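Local atomic coordinates of uncharacterized protein (Azotobacter vinelandii, PDB entry 6RK0), a protein that binds FAD and heme b and probably acts as a low-potential terminal oxidase associated with the iron-only nitrogenase. Residues P12-D17 against A28-E33; A45-M50 against I88-S93; D67-H72 against L164-A169; D96-A101 against G192-R197. All coordinates share one frame; numbering follows the deposited sequence.

Contact 1 (P12-D17 against A28-E33)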
loop_
_atom_site.group_PDB
_atom_site.type_symbol
_atom_site.label_atom_id
_atom_site.label_comp_id
_atom_site.label_asym_id
_atom_site.label_seq_id
_atom_site.Cartn_x
_atom_site.Cartn_y
_atom_site.Cartn_z
ATOM N N PRO A 12 -21.083 16.148 -1.055
ATOM C CA PRO A 12 -21.600 15.748 0.261
ATOM C C PRO A 12 -20.579 15.929 1.381
ATOM O O PRO A 12 -19.384 15.965 1.106
ATOM C CB PRO A 12 -21.909 14.256 0.081
ATOM C CG PRO A 12 -21.019 13.810 -1.036
ATOM C CD PRO A 12 -20.888 14.992 -1.954
ATOM N N GLU A 13 -21.046 16.050 2.622
ATOM C CA GLU A 13 -20.146 16.091 3.764
ATOM C C GLU A 13 -19.794 14.669 4.182
ATOM O O GLU A 13 -20.282 13.688 3.607
ATOM C CB GLU A 13 -20.779 16.854 4.920
ATOM C CG GLU A 13 -20.656 18.368 4.778
ATOM C CD GLU A 13 -21.349 19.130 5.891
ATOM O OE1 GLU A 13 -20.697 20.002 6.509
ATOM O OE2 GLU A 13 -22.544 18.859 6.145
ATOM N N ALA A 14 -18.986 14.553 5.235
ATOM C CA ALA A 14 -18.567 13.232 5.646
ATOM C C ALA A 14 -19.770 12.410 6.109
ATOM O O ALA A 14 -20.715 12.940 6.700
ATOM C CB ALA A 14 -17.568 13.342 6.788
ATOM N N PRO A 15 -19.752 11.097 5.876
ATOM C CA PRO A 15 -20.894 10.259 6.303
ATOM C C PRO A 15 -20.966 10.022 7.796
ATOM O O PRO A 15 -22.026 9.604 8.282
ATOM C CB PRO A 15 -20.710 8.948 5.518
ATOM C CG PRO A 15 -19.272 8.908 5.218
ATOM C CD PRO A 15 -18.805 10.355 5.027
ATOM N N SER A 16 -19.894 10.316 8.532
ATOM C CA SER A 16 -19.876 10.142 9.979
ATOM C C SER A 16 -18.821 11.070 10.564
ATOM O O SER A 16 -17.903 11.491 9.858
ATOM C CB SER A 16 -19.589 8.703 10.369
ATOM O OG SER A 16 -18.277 8.374 9.955
ATOM N N ASP A 17 -18.897 11.317 11.882
ATOM C CA ASP A 17 -17.836 12.100 12.517
ATOM C C ASP A 17 -16.482 11.434 12.333
ATOM O O ASP A 17 -15.484 12.122 12.079
ATOM C CB ASP A 17 -18.106 12.280 14.022
ATOM C CG ASP A 17 -19.245 13.203 14.316
ATOM O OD1 ASP A 17 -19.744 13.908 13.403
ATOM O OD2 ASP A 17 -19.657 13.219 15.481
ATOM N N ALA A 28 -10.477 16.481 0.473
ATOM C CA ALA A 28 -11.422 15.423 0.797
ATOM C C ALA A 28 -12.476 15.276 -0.290
ATOM O O ALA A 28 -12.936 16.256 -0.900
ATOM C CB ALA A 28 -12.153 15.744 2.092
ATOM N N ARG A 29 -12.902 14.037 -0.520
ATOM C CA ARG A 29 -14.056 13.720 -1.364
ATOM C C ARG A 29 -14.844 12.639 -0.663
ATOM O O ARG A 29 -14.266 11.660 -0.185
ATOM C CB ARG A 29 -13.613 13.216 -2.751
ATOM C CG ARG A 29 -12.793 14.196 -3.534
ATOM C CD ARG A 29 -13.656 15.280 -4.120
ATOM N NE ARG A 29 -14.671 14.770 -5.058
ATOM C CZ ARG A 29 -14.764 15.108 -6.343
ATOM N NH1 ARG A 29 -13.900 15.946 -6.901
ATOM N NH2 ARG A 29 -15.743 14.593 -7.062
ATOM N N TYR A 30 -16.159 12.804 -0.625
ATOM C CA TYR A 30 -17.040 11.840 0.000
ATOM C C TYR A 30 -18.042 11.247 -0.976
ATOM O O TYR A 30 -18.792 10.324 -0.601
ATOM C CB TYR A 30 -17.803 12.468 1.179
ATOM C CG TYR A 30 -16.881 13.068 2.207
ATOM C CD1 TYR A 30 -16.150 12.260 3.083
ATOM C CD2 TYR A 30 -16.742 14.438 2.300
ATOM C CE1 TYR A 30 -15.305 12.816 4.054
ATOM C CE2 TYR A 30 -15.900 15.009 3.249
ATOM C CZ TYR A 30 -15.205 14.180 4.129
ATOM O OH TYR A 30 -14.401 14.713 5.104
ATOM N N ASP A 31 -18.113 11.778 -2.196
ATOM C CA ASP A 31 -19.076 11.281 -3.165
ATOM C C ASP A 31 -18.761 9.840 -3.546
ATOM O O ASP A 31 -17.600 9.450 -3.733
ATOM C CB ASP A 31 -19.075 12.168 -4.404
ATOM C CG ASP A 31 -17.699 12.339 -4.999
ATOM O OD1 ASP A 31 -16.805 12.920 -4.340
ATOM O OD2 ASP A 31 -17.505 11.852 -6.128
ATOM N N GLN A 32 -19.824 9.055 -3.693
ATOM C CA GLN A 32 -19.626 7.638 -3.976
ATOM C C GLN A 32 -19.014 7.411 -5.360
ATOM O O GLN A 32 -18.339 6.396 -5.557
ATOM C CB GLN A 32 -20.894 6.864 -3.600
ATOM C CG GLN A 32 -21.131 6.785 -2.001
ATOM C CD GLN A 32 -20.269 5.695 -1.256
ATOM O OE1 GLN A 32 -20.282 4.549 -1.696
ATOM N NE2 GLN A 32 -19.552 6.047 -0.119
ATOM N N GLU A 33 -19.156 8.344 -6.310
ATOM C CA GLU A 33 -18.467 8.182 -7.587
ATOM C C GLU A 33 -16.954 8.129 -7.397
ATOM O O GLU A 33 -16.274 7.296 -8.005
ATOM C CB GLU A 33 -18.848 9.329 -8.523
ATOM C CG GLU A 33 -18.217 9.201 -9.877
ATOM C CD GLU A 33 -18.653 10.297 -10.832
ATOM O OE1 GLU A 33 -19.677 10.986 -10.567
ATOM O OE2 GLU A 33 -17.963 10.465 -11.857
HETATM O O HOH W 1 -17.424 15.250 -1.225
#
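Y30 lays its ring flat beneath the backbone of A14, whose CA stands 3.6 Å from the ring centroid and 9° off the normal, a CH-pi contact centred over the face. The A14 methyl reaches the same face toward the phenol end, CB 3.6 Å from Y30 CE1. P12 comes in at the rim: its O lies near the ring plane, 3.3 Å from Y30 CD2, while its CG packs 3.7 Å from D31 N. P15 crosses the tyrosine at about a right angle. Y30 CG is anti to its carbonyl carbon (chi1 -56°), and Y30 OH hydrogen-bonds to the backbone N of V21. A leucine here would probably leave that N-H without its mate and A14 without a flat surface to rest on. One water donates to P12 O and accepts from Y30 N at 2.8 Å. The chemistry is apolar and CH-pi, with a single water as the polar tie, holding the N-terminal loop against the end of strand 28-29 and the start of helix 32-40.

Contact 2 (A45-M50 against I88-S93)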
loop_
_atom_site.group_PDB
_atom_site.type_symbol
_atom_site.label_atom_id
_atom_site.label_comp_id
_atom_site.label_asym_id
_atom_site.label_seq_id
_atom_site.Cartn_x
_atom_site.Cartn_y
_atom_site.Cartn_z
ATOM N N ALA A 45 -5.404 -3.560 -1.103
ATOM C CA ALA A 45 -5.854 -2.863 0.106
ATOM C C ALA A 45 -4.931 -3.180 1.268
ATOM O O ALA A 45 -4.153 -4.143 1.227
ATOM C CB ALA A 45 -7.273 -3.293 0.460
ATOM N N HIS A 46 -5.110 -2.416 2.338
ATOM C CA HIS A 46 -4.448 -2.662 3.609
ATOM C C HIS A 46 -5.514 -2.601 4.691
ATOM O O HIS A 46 -6.157 -1.566 4.891
ATOM C CB HIS A 46 -3.338 -1.618 3.858
ATOM C CG HIS A 46 -2.170 -1.803 2.950
ATOM N ND1 HIS A 46 -2.148 -1.350 1.651
ATOM C CD2 HIS A 46 -1.011 -2.497 3.116
ATOM C CE1 HIS A 46 -1.024 -1.773 1.082
ATOM N NE2 HIS A 46 -0.309 -2.461 1.942
ATOM N N VAL A 47 -5.715 -3.717 5.388
ATOM C CA VAL A 47 -6.783 -3.855 6.381
ATOM C C VAL A 47 -6.204 -3.718 7.774
ATOM O O VAL A 47 -5.258 -4.450 8.127
ATOM C CB VAL A 47 -7.520 -5.199 6.224
ATOM C CG1 VAL A 47 -8.532 -5.398 7.359
ATOM C CG2 VAL A 47 -8.208 -5.269 4.882
ATOM N N GLY A 48 -6.787 -2.821 8.573
ATOM C CA GLY A 48 -6.369 -2.620 9.964
ATOM C C GLY A 48 -7.306 -3.389 10.880
ATOM O O GLY A 48 -8.522 -3.296 10.760
ATOM N N CYS A 49 -6.716 -4.134 11.814
ATOM C CA CYS A 49 -7.512 -4.971 12.713
ATOM C C CYS A 49 -6.678 -5.208 13.963
ATOM O O CYS A 49 -5.516 -5.610 13.863
ATOM C CB CYS A 49 -7.877 -6.279 12.005
ATOM S SG CYS A 49 -9.063 -7.291 12.949
ATOM N N MET A 50 -7.286 -4.994 15.137
ATOM C CA MET A 50 -6.600 -5.257 16.399
ATOM C C MET A 50 -6.551 -6.749 16.661
ATOM O O MET A 50 -7.607 -7.385 16.782
ATOM C CB MET A 50 -7.363 -4.554 17.530
ATOM C CG MET A 50 -6.948 -4.964 18.933
ATOM S SD MET A 50 -5.275 -4.501 19.318
ATOM C CE MET A 50 -5.309 -2.933 18.599
ATOM N N ILE A 88 -13.335 -2.163 11.784
ATOM C CA ILE A 88 -12.034 -2.118 11.121
ATOM C C ILE A 88 -11.922 -0.900 10.217
ATOM O O ILE A 88 -12.882 -0.164 9.968
ATOM C CB ILE A 88 -11.749 -3.422 10.363
ATOM C CG1 ILE A 88 -12.777 -3.645 9.248
ATOM C CG2 ILE A 88 -11.623 -4.596 11.332
ATOM C CD1 ILE A 88 -12.410 -4.727 8.255
ATOM N N CYS A 89 -10.706 -0.722 9.694
ATOM C CA CYS A 89 -10.426 0.261 8.651
ATOM C C CYS A 89 -9.830 -0.502 7.482
ATOM O O CYS A 89 -8.843 -1.207 7.650
ATOM C CB CYS A 89 -9.421 1.284 9.156
ATOM S SG CYS A 89 -8.900 2.542 7.939
ATOM N N LEU A 90 -10.379 -0.308 6.291
ATOM C CA LEU A 90 -9.812 -0.858 5.055
ATOM C C LEU A 90 -9.360 0.346 4.227
ATOM O O LEU A 90 -10.182 1.191 3.837
ATOM C CB LEU A 90 -10.843 -1.731 4.345
ATOM C CG LEU A 90 -10.347 -2.475 3.107
ATOM C CD1 LEU A 90 -11.202 -3.715 2.861
ATOM C CD2 LEU A 90 -10.347 -1.565 1.869
ATOM N N THR A 91 -8.050 0.457 4.004
ATOM C CA THR A 91 -7.468 1.571 3.274
ATOM C C THR A 91 -6.999 1.103 1.913
ATOM O O THR A 91 -6.341 0.058 1.787
ATOM C CB THR A 91 -6.305 2.178 4.081
ATOM O OG1 THR A 91 -6.876 2.758 5.255
ATOM C CG2 THR A 91 -5.535 3.218 3.274
ATOM N N VAL A 92 -7.275 1.903 0.886
ATOM C CA VAL A 92 -6.789 1.665 -0.459
ATOM C C VAL A 92 -6.068 2.918 -0.886
ATOM O O VAL A 92 -6.669 3.996 -0.950
ATOM C CB VAL A 92 -7.938 1.318 -1.420
ATOM C CG1 VAL A 92 -7.389 1.174 -2.828
ATOM C CG2 VAL A 92 -8.641 0.037 -0.966
ATOM N N SER A 93 -4.779 2.786 -1.198
ATOM C CA SER A 93 -3.958 3.920 -1.613
ATOM C C SER A 93 -3.373 3.680 -2.999
ATOM O O SER A 93 -2.972 2.567 -3.347
ATOM C CB SER A 93 -2.834 4.236 -0.641
ATOM O OG SER A 93 -2.029 3.148 -0.426
HETATM O O HOH W 2 -3.460 0.063 -0.608
#
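The imidazole of H46 has at its edge, in plane, a water 3.0 Å from H46 ND1; this water accepts from S93 N, and the carbonyl O of T91 also lies near the ring plane. The ring stacks on H46 of the second subunit, and NE2 is hydrogen-bonded to S93 OG of that subunit. The two strands are antiparallel neighbours in the curved sheet of the FMN-binding, pyridoxamine-phosphate-oxidase-like fold. H46 and T91 form a hydrogen-bonded pair: H46 N meets T91 O at 2.8 Å and T91 N returns to H46 O, nearly straight at 174°. H46, C89 and T91 point to the dimer side, where T91 OG1 bonds to V57 O of the second subunit. On the other side A45, V47 and L90 mesh. V47 has CG1 anti to its backbone N (chi1 174°), which directs CG1 to I88 CD1 and CG2 to L90 CD1. L90 CD2 lies 3.8 Å from A45 CB. G48 N bonds straight to C89 O at 2.8 Å, and I88 CB lies 3.3 Å from G48 O.

Contact 3 (D67-H72 against L164-A169). With HEM (protoporphyrin IX containing Fe), chain C.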
loop_
_atom_site.group_PDB
_atom_site.type_symbol
_atom_site.label_atom_id
_atom_site.label_comp_id
_atom_site.label_asym_id
_atom_site.label_seq_id
_atom_site.Cartn_x
_atom_site.Cartn_y
_atom_site.Cartn_z
ATOM N N ASP A 67 -22.207 -1.966 -3.623
ATOM C CA ASP A 67 -21.909 -1.149 -2.457
ATOM C C ASP A 67 -21.112 -1.870 -1.367
ATOM O O ASP A 67 -21.084 -1.400 -0.221
ATOM C CB ASP A 67 -23.200 -0.563 -1.870
ATOM C CG ASP A 67 -24.185 -1.622 -1.350
ATOM O OD1 ASP A 67 -23.906 -2.840 -1.319
ATOM O OD2 ASP A 67 -25.292 -1.207 -0.957
ATOM N N ARG A 68 -20.417 -2.958 -1.708
ATOM C CA ARG A 68 -19.553 -3.636 -0.753
ATOM C C ARG A 68 -18.241 -4.029 -1.424
ATOM O O ARG A 68 -18.189 -4.292 -2.637
ATOM C CB ARG A 68 -20.175 -4.907 -0.161
ATOM C CG ARG A 68 -21.566 -4.639 0.473
ATOM C CD ARG A 68 -22.152 -5.852 1.141
ATOM N NE ARG A 68 -21.431 -6.232 2.340
ATOM C CZ ARG A 68 -21.565 -5.626 3.522
ATOM N NH1 ARG A 68 -22.406 -4.586 3.711
ATOM N NH2 ARG A 68 -20.850 -6.052 4.545
ATOM N N VAL A 69 -17.181 -4.100 -0.615
ATOM C CA VAL A 69 -15.927 -4.702 -1.028
ATOM C C VAL A 69 -15.736 -6.006 -0.292
ATOM O O VAL A 69 -16.271 -6.209 0.811
ATOM C CB VAL A 69 -14.699 -3.791 -0.825
ATOM C CG1 VAL A 69 -14.762 -2.601 -1.751
ATOM C CG2 VAL A 69 -14.515 -3.438 0.627
ATOM N N TYR A 70 -14.960 -6.888 -0.912
ATOM C CA TYR A 70 -14.769 -8.256 -0.478
ATOM C C TYR A 70 -13.281 -8.579 -0.464
ATOM O O TYR A 70 -12.521 -8.062 -1.287
ATOM C CB TYR A 70 -15.432 -9.248 -1.483
ATOM C CG TYR A 70 -16.943 -9.093 -1.542
ATOM C CD1 TYR A 70 -17.532 -8.042 -2.248
ATOM C CD2 TYR A 70 -17.779 -9.982 -0.855
ATOM C CE1 TYR A 70 -18.935 -7.883 -2.270
ATOM C CE2 TYR A 70 -19.170 -9.819 -0.886
ATOM C CZ TYR A 70 -19.726 -8.764 -1.578
ATOM O OH TYR A 70 -21.092 -8.654 -1.586
ATOM N N TRP A 71 -12.883 -9.484 0.434
ATOM C CA TRP A 71 -11.526 -10.020 0.438
ATOM C C TRP A 71 -11.599 -11.457 0.952
ATOM O O TRP A 71 -12.624 -11.889 1.506
ATOM C CB TRP A 71 -10.543 -9.133 1.220
ATOM C CG TRP A 71 -10.835 -8.958 2.682
ATOM C CD1 TRP A 71 -10.203 -9.557 3.733
ATOM C CD2 TRP A 71 -11.786 -8.044 3.274
ATOM N NE1 TRP A 71 -10.709 -9.075 4.922
ATOM C CE2 TRP A 71 -11.670 -8.142 4.667
ATOM C CE3 TRP A 71 -12.710 -7.134 2.750
ATOM C CZ2 TRP A 71 -12.460 -7.374 5.553
ATOM C CZ3 TRP A 71 -13.519 -6.398 3.621
ATOM C CH2 TRP A 71 -13.364 -6.524 4.989
ATOM N N HIS A 72 -10.531 -12.218 0.728
ATOM C CA HIS A 72 -10.535 -13.647 0.997
ATOM C C HIS A 72 -9.260 -14.065 1.716
ATOM O O HIS A 72 -8.232 -13.389 1.657
ATOM C CB HIS A 72 -10.685 -14.474 -0.294
ATOM C CG HIS A 72 -9.372 -14.746 -0.988
ATOM N ND1 HIS A 72 -8.571 -13.759 -1.538
ATOM C CD2 HIS A 72 -8.689 -15.900 -1.170
ATOM C CE1 HIS A 72 -7.464 -14.305 -1.995
ATOM N NE2 HIS A 72 -7.515 -15.600 -1.796
ATOM N N LEU A 164 -17.346 -5.639 3.422
ATOM C CA LEU A 164 -17.538 -4.405 4.155
ATOM C C LEU A 164 -18.267 -3.431 3.253
ATOM O O LEU A 164 -17.910 -3.263 2.088
ATOM C CB LEU A 164 -16.173 -3.831 4.550
ATOM C CG LEU A 164 -16.141 -2.537 5.332
ATOM C CD1 LEU A 164 -16.770 -2.691 6.727
ATOM C CD2 LEU A 164 -14.675 -2.040 5.462
ATOM N N SER A 165 -19.278 -2.762 3.795
ATOM C CA SER A 165 -19.961 -1.699 3.081
ATOM C C SER A 165 -18.980 -0.596 2.693
ATOM O O SER A 165 -18.071 -0.248 3.442
ATOM C CB SER A 165 -21.019 -1.109 3.997
ATOM O OG SER A 165 -21.613 0.038 3.430
ATOM N N ILE A 166 -19.228 0.009 1.529
ATOM C CA ILE A 166 -18.467 1.178 1.113
ATOM C C ILE A 166 -19.072 2.469 1.611
ATOM O O ILE A 166 -18.552 3.545 1.297
ATOM C CB ILE A 166 -18.225 1.220 -0.413
ATOM C CG1 ILE A 166 -19.516 1.563 -1.170
ATOM C CG2 ILE A 166 -17.602 -0.052 -0.898
ATOM C CD1 ILE A 166 -19.321 1.709 -2.676
ATOM N N ALA A 167 -20.174 2.423 2.377
ATOM C CA ALA A 167 -20.905 3.647 2.679
ATOM C C ALA A 167 -20.145 4.582 3.616
ATOM O O ALA A 167 -20.227 5.803 3.457
ATOM C CB ALA A 167 -22.243 3.285 3.293
ATOM N N GLU A 168 -19.454 4.051 4.625
ATOM C CA GLU A 168 -18.796 4.911 5.613
ATOM C C GLU A 168 -17.357 5.126 5.143
ATOM O O GLU A 168 -16.423 4.496 5.615
ATOM C CB GLU A 168 -18.872 4.322 7.016
ATOM C CG GLU A 168 -18.536 5.376 8.047
ATOM C CD GLU A 168 -18.477 4.899 9.473
ATOM O OE1 GLU A 168 -18.682 3.700 9.758
ATOM O OE2 GLU A 168 -18.169 5.742 10.345
ATOM N N ALA A 169 -17.228 6.009 4.163
ATOM C CA ALA A 169 -15.972 6.173 3.418
ATOM C C ALA A 169 -15.538 7.628 3.367
ATOM O O ALA A 169 -16.347 8.538 3.155
ATOM C CB ALA A 169 -16.168 5.721 1.954
HETATM C CHA HEM C . -4.493 -17.115 0.432
HETATM C CHB HEM C . -4.074 -14.493 -3.556
HETATM C CHC HEM C . -7.977 -16.678 -5.359
HETATM C CHD HEM C . -8.210 -19.501 -1.503
HETATM C C1A HEM C . -4.050 -16.234 -0.517
HETATM C C2A HEM C . -2.873 -15.391 -0.338
HETATM C C3A HEM C . -2.745 -14.641 -1.449
HETATM C C4A HEM C . -3.848 -15.033 -2.313
HETATM C CMA HEM C . -1.699 -13.623 -1.813
HETATM C CAA HEM C . -1.931 -15.394 0.875
HETATM C CBA HEM C . -0.904 -16.559 0.850
HETATM C CGA HEM C . 0.222 -16.190 1.780
HETATM O O1A HEM C . 1.360 -15.812 1.323
HETATM O O2A HEM C . -0.005 -16.222 3.034
HETATM C C1B HEM C . -5.075 -14.863 -4.415
HETATM C C2B HEM C . -5.342 -14.247 -5.694
HETATM C C3B HEM C . -6.435 -14.857 -6.175
HETATM C C4B HEM C . -6.861 -15.862 -5.220
HETATM C CMB HEM C . -4.492 -13.122 -6.271
HETATM C CAB HEM C . -7.185 -14.659 -7.471
HETATM C CBB HEM C . -6.757 -13.958 -8.515
HETATM C C1C HEM C . -8.380 -17.629 -4.468
HETATM C C2C HEM C . -9.506 -18.493 -4.658
HETATM C C3C HEM C . -9.550 -19.321 -3.609
HETATM C C4C HEM C . -8.463 -18.957 -2.737
HETATM C CMC HEM C . -10.461 -18.389 -5.837
HETATM C CAC HEM C . -10.513 -20.443 -3.329
HETATM C CBC HEM C . -10.985 -21.211 -4.338
HETATM C C1D HEM C . -7.239 -19.069 -0.606
HETATM C C2D HEM C . -7.024 -19.620 0.699
HETATM C C3D HEM C . -6.000 -18.960 1.242
HETATM C C4D HEM C . -5.559 -17.975 0.270
HETATM C CMD HEM C . -7.830 -20.751 1.334
HETATM C CAD HEM C . -5.327 -19.211 2.586
HETATM C CBD HEM C . -4.135 -20.171 2.413
HETATM C CGD HEM C . -3.592 -20.607 3.762
HETATM O O1D HEM C . -2.767 -19.886 4.356
HETATM O O2D HEM C . -4.005 -21.679 4.262
HETATM N NA HEM C . -4.631 -16.007 -1.732
HETATM N NB HEM C . -5.990 -15.846 -4.138
HETATM N NC HEM C . -7.758 -17.931 -3.297
HETATM N ND HEM C . -6.340 -18.071 -0.864
HETATM FE FE HEM C . -6.221 -16.964 -2.489
HETATM O O HOH W 3 -23.249 -0.878 1.469
HETATM O O HOH W 4 -20.285 -3.803 6.440
HETATM O O HOH W 5 -4.898 -18.374 -3.344
#
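L164 is the bump here: its CB sits at the edge of the W71 indole, near the ring plane and 3.8 Å from W71 CZ3, filling the angle between that ring and V69. Beyond it the I166 and V69 side chains cross at about a right angle, I166 CG2 3.9 Å from V69 CG1. On the other side of the ladder R68 folds back, bent at chi3 (69°), and spreads its guanidinium over the backbone, with L164 C under its centre and S165 N toward its rim. A water bridges R68 NH2 and S165 N, and R68 NE bonds to S163 OG. An alanine in place of R68 would probably uncover this peptide and leave S163 OG without the NE donor. Backbone bonds pair V69 with L164 in both directions, and I166 N reaches D67 O at 2.9 Å, from above the carbonyl plane. S165 OG accepts from A167 N, an ST turn. Strand 68-74 runs on to H72, whose NE2 binds the heme iron at 2.0 Å. This strand lies between strands 54-65 and 159-165; V69, W71 and L164 pack on L90 of strand 88-100, and F136 of helix 126-140 meets the H72 ring.

Contact 4 (D96-A101 against G192-R197)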
loop_
_atom_site.group_PDB
_atom_site.type_symbol
_atom_site.label_atom_id
_atom_site.label_comp_id
_atom_site.label_asym_id
_atom_site.label_seq_id
_atom_site.Cartn_x
_atom_site.Cartn_y
_atom_site.Cartn_z
ATOM N N ASP A 96 0.623 8.502 -7.057
ATOM C CA ASP A 96 0.537 8.975 -8.431
ATOM C C ASP A 96 1.672 9.917 -8.848
ATOM O O ASP A 96 1.810 10.198 -10.034
ATOM C CB ASP A 96 -0.805 9.656 -8.702
ATOM C CG ASP A 96 -2.004 8.727 -8.479
ATOM O OD1 ASP A 96 -1.870 7.514 -8.818
ATOM O OD2 ASP A 96 -3.072 9.192 -8.007
ATOM N N GLY A 97 2.476 10.431 -7.912
ATOM C CA GLY A 97 3.595 11.270 -8.306
ATOM C C GLY A 97 4.285 11.837 -7.093
ATOM O O GLY A 97 3.698 11.927 -6.018
ATOM N N LEU A 98 5.541 12.245 -7.282
ATOM C CA LEU A 98 6.304 12.998 -6.291
ATOM C C LEU A 98 6.235 14.478 -6.670
ATOM O O LEU A 98 6.533 14.843 -7.815
ATOM C CB LEU A 98 7.753 12.527 -6.254
ATOM C CG LEU A 98 8.617 13.223 -5.215
ATOM C CD1 LEU A 98 8.150 12.947 -3.793
ATOM C CD2 LEU A 98 10.079 12.842 -5.366
ATOM N N VAL A 99 5.806 15.317 -5.718
ATOM C CA VAL A 99 5.598 16.743 -5.946
ATOM C C VAL A 99 6.794 17.496 -5.348
ATOM O O VAL A 99 7.020 17.475 -4.124
ATOM C CB VAL A 99 4.259 17.202 -5.342
ATOM C CG1 VAL A 99 4.087 18.711 -5.524
ATOM C CG2 VAL A 99 3.079 16.463 -5.961
ATOM N N ILE A 100 7.582 18.111 -6.236
ATOM C CA ILE A 100 8.819 18.803 -5.913
ATOM C C ILE A 100 8.513 20.298 -5.869
ATOM O O ILE A 100 8.177 20.917 -6.887
ATOM C CB ILE A 100 9.871 18.511 -6.984
ATOM C CG1 ILE A 100 10.188 17.006 -7.031
ATOM C CG2 ILE A 100 11.141 19.313 -6.745
ATOM C CD1 ILE A 100 10.941 16.538 -8.231
ATOM N N ALA A 101 8.594 20.881 -4.679
ATOM C CA ALA A 101 8.281 22.280 -4.450
ATOM C C ALA A 101 9.566 23.084 -4.258
ATOM O O ALA A 101 10.664 22.544 -4.148
ATOM C CB ALA A 101 7.384 22.419 -3.243
ATOM N N GLY A 192 8.140 20.894 -9.804
ATOM C CA GLY A 192 7.439 20.087 -10.789
ATOM C C GLY A 192 6.987 18.781 -10.156
ATOM O O GLY A 192 6.900 18.673 -8.931
ATOM N N VAL A 193 6.648 17.825 -11.014
ATOM C CA VAL A 193 6.090 16.553 -10.559
ATOM C C VAL A 193 6.809 15.429 -11.291
ATOM O O VAL A 193 7.014 15.499 -12.511
ATOM C CB VAL A 193 4.562 16.480 -10.833
ATOM C CG1 VAL A 193 3.999 15.095 -10.494
ATOM C CG2 VAL A 193 3.853 17.562 -10.079
ATOM N N ILE A 194 7.147 14.378 -10.551
ATOM C CA ILE A 194 7.622 13.136 -11.153
ATOM C C ILE A 194 6.439 12.169 -11.131
ATOM O O ILE A 194 6.088 11.660 -10.048
ATOM C CB ILE A 194 8.827 12.522 -10.434
ATOM C CG1 ILE A 194 9.984 13.485 -10.309
ATOM C CG2 ILE A 194 9.204 11.236 -11.180
ATOM C CD1 ILE A 194 11.127 12.945 -9.480
ATOM N N PRO A 195 5.798 11.891 -12.268
ATOM C CA PRO A 195 4.662 10.968 -12.242
ATOM C C PRO A 195 5.108 9.561 -11.912
ATOM O O PRO A 195 6.189 9.118 -12.313
ATOM C CB PRO A 195 4.091 11.031 -13.659
ATOM C CG PRO A 195 4.668 12.310 -14.269
ATOM C CD PRO A 195 6.027 12.444 -13.607
ATOM N N ILE A 196 4.222 8.839 -11.207
ATOM C CA ILE A 196 4.450 7.444 -10.780
ATOM C C ILE A 196 3.187 6.676 -11.144
ATOM O O ILE A 196 2.078 7.173 -10.912
ATOM C CB ILE A 196 4.663 7.390 -9.248
ATOM C CG1 ILE A 196 5.930 8.146 -8.845
ATOM C CG2 ILE A 196 4.638 5.935 -8.724
ATOM C CD1 ILE A 196 6.034 8.445 -7.348
ATOM N N ARG A 197 3.347 5.448 -11.638
ATOM C CA ARG A 197 2.191 4.598 -11.870
ATOM C C ARG A 197 2.610 3.139 -11.797
ATOM O O ARG A 197 3.783 2.795 -11.948
ATOM C CB ARG A 197 1.550 4.878 -13.230
ATOM C CG ARG A 197 2.454 4.550 -14.379
ATOM C CD ARG A 197 1.807 4.917 -15.676
ATOM N NE ARG A 197 2.661 4.579 -16.792
ATOM C CZ ARG A 197 2.449 4.993 -18.040
ATOM N NH1 ARG A 197 1.400 5.751 -18.321
ATOM N NH2 ARG A 197 3.297 4.674 -19.006
HETATM O O HOH W 6 -0.551 6.475 -10.893
#
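G97 and P195 bring the two antiparallel strands within 4.1 Å, CA to CA, with G97 CA 3.1 Å from I194 O. Two pairs bond in both directions: L98 with I194, and I100 with G192, whose N-H meets I100 O in the carbonyl plane. At the far end I196 N bonds to D96 O from well above the carbonyl plane; on the other side of the strand D96 and G97 both face N110 of strand 108-118, a classic beta bulge. A side chain at G97 would run into V193 CG1 and I194 O; at G192 a CB would jam against the preceding carbonyl O. On one face I100 and I194 cross obliquely, I100 CD1 3.8 Å from I194 CD1; V99 meets V193 on the other. I196 has CG1 anti to its carbonyl carbon (chi1 -64°), which carries CD1 back over the G97-L98 peptide, 3.8 Å from L98 N. D96 turns away to a salt bridge with R112, and one water joins D96 OD1 to I196 O. L98 touches the other heme of the dimer, not the one bound by H72. Strand 88-100 lies between strands 108-118 and 192-200, and the latter pairs with a strand of the second subunit, carrying the sheet across.

All four contacts reach one curled antiparallel sheet. Contact 1 comes first along the chain and closes before the others open; contact 2 closes before contact 4 opens, while contact 3 alternates with both of these. Contacts 2 and 3 lie closest, their centres about 11 Å apart, and join through L90 and I88 against W71. Contact 1, its centre about 15 Å from that of contact 3, meets it where S16 OG approaches E168 OE2 and Q32 NE2 approaches I166 O. Strand 88-100 serves contacts 2 and 4, centres about 25 Å apart; both touch the second subunit. The centre of contact 4 is about 30 Å from that of contact 3, across the chain's centre, so one sheet reaches two different hemes, at H72 and at L98.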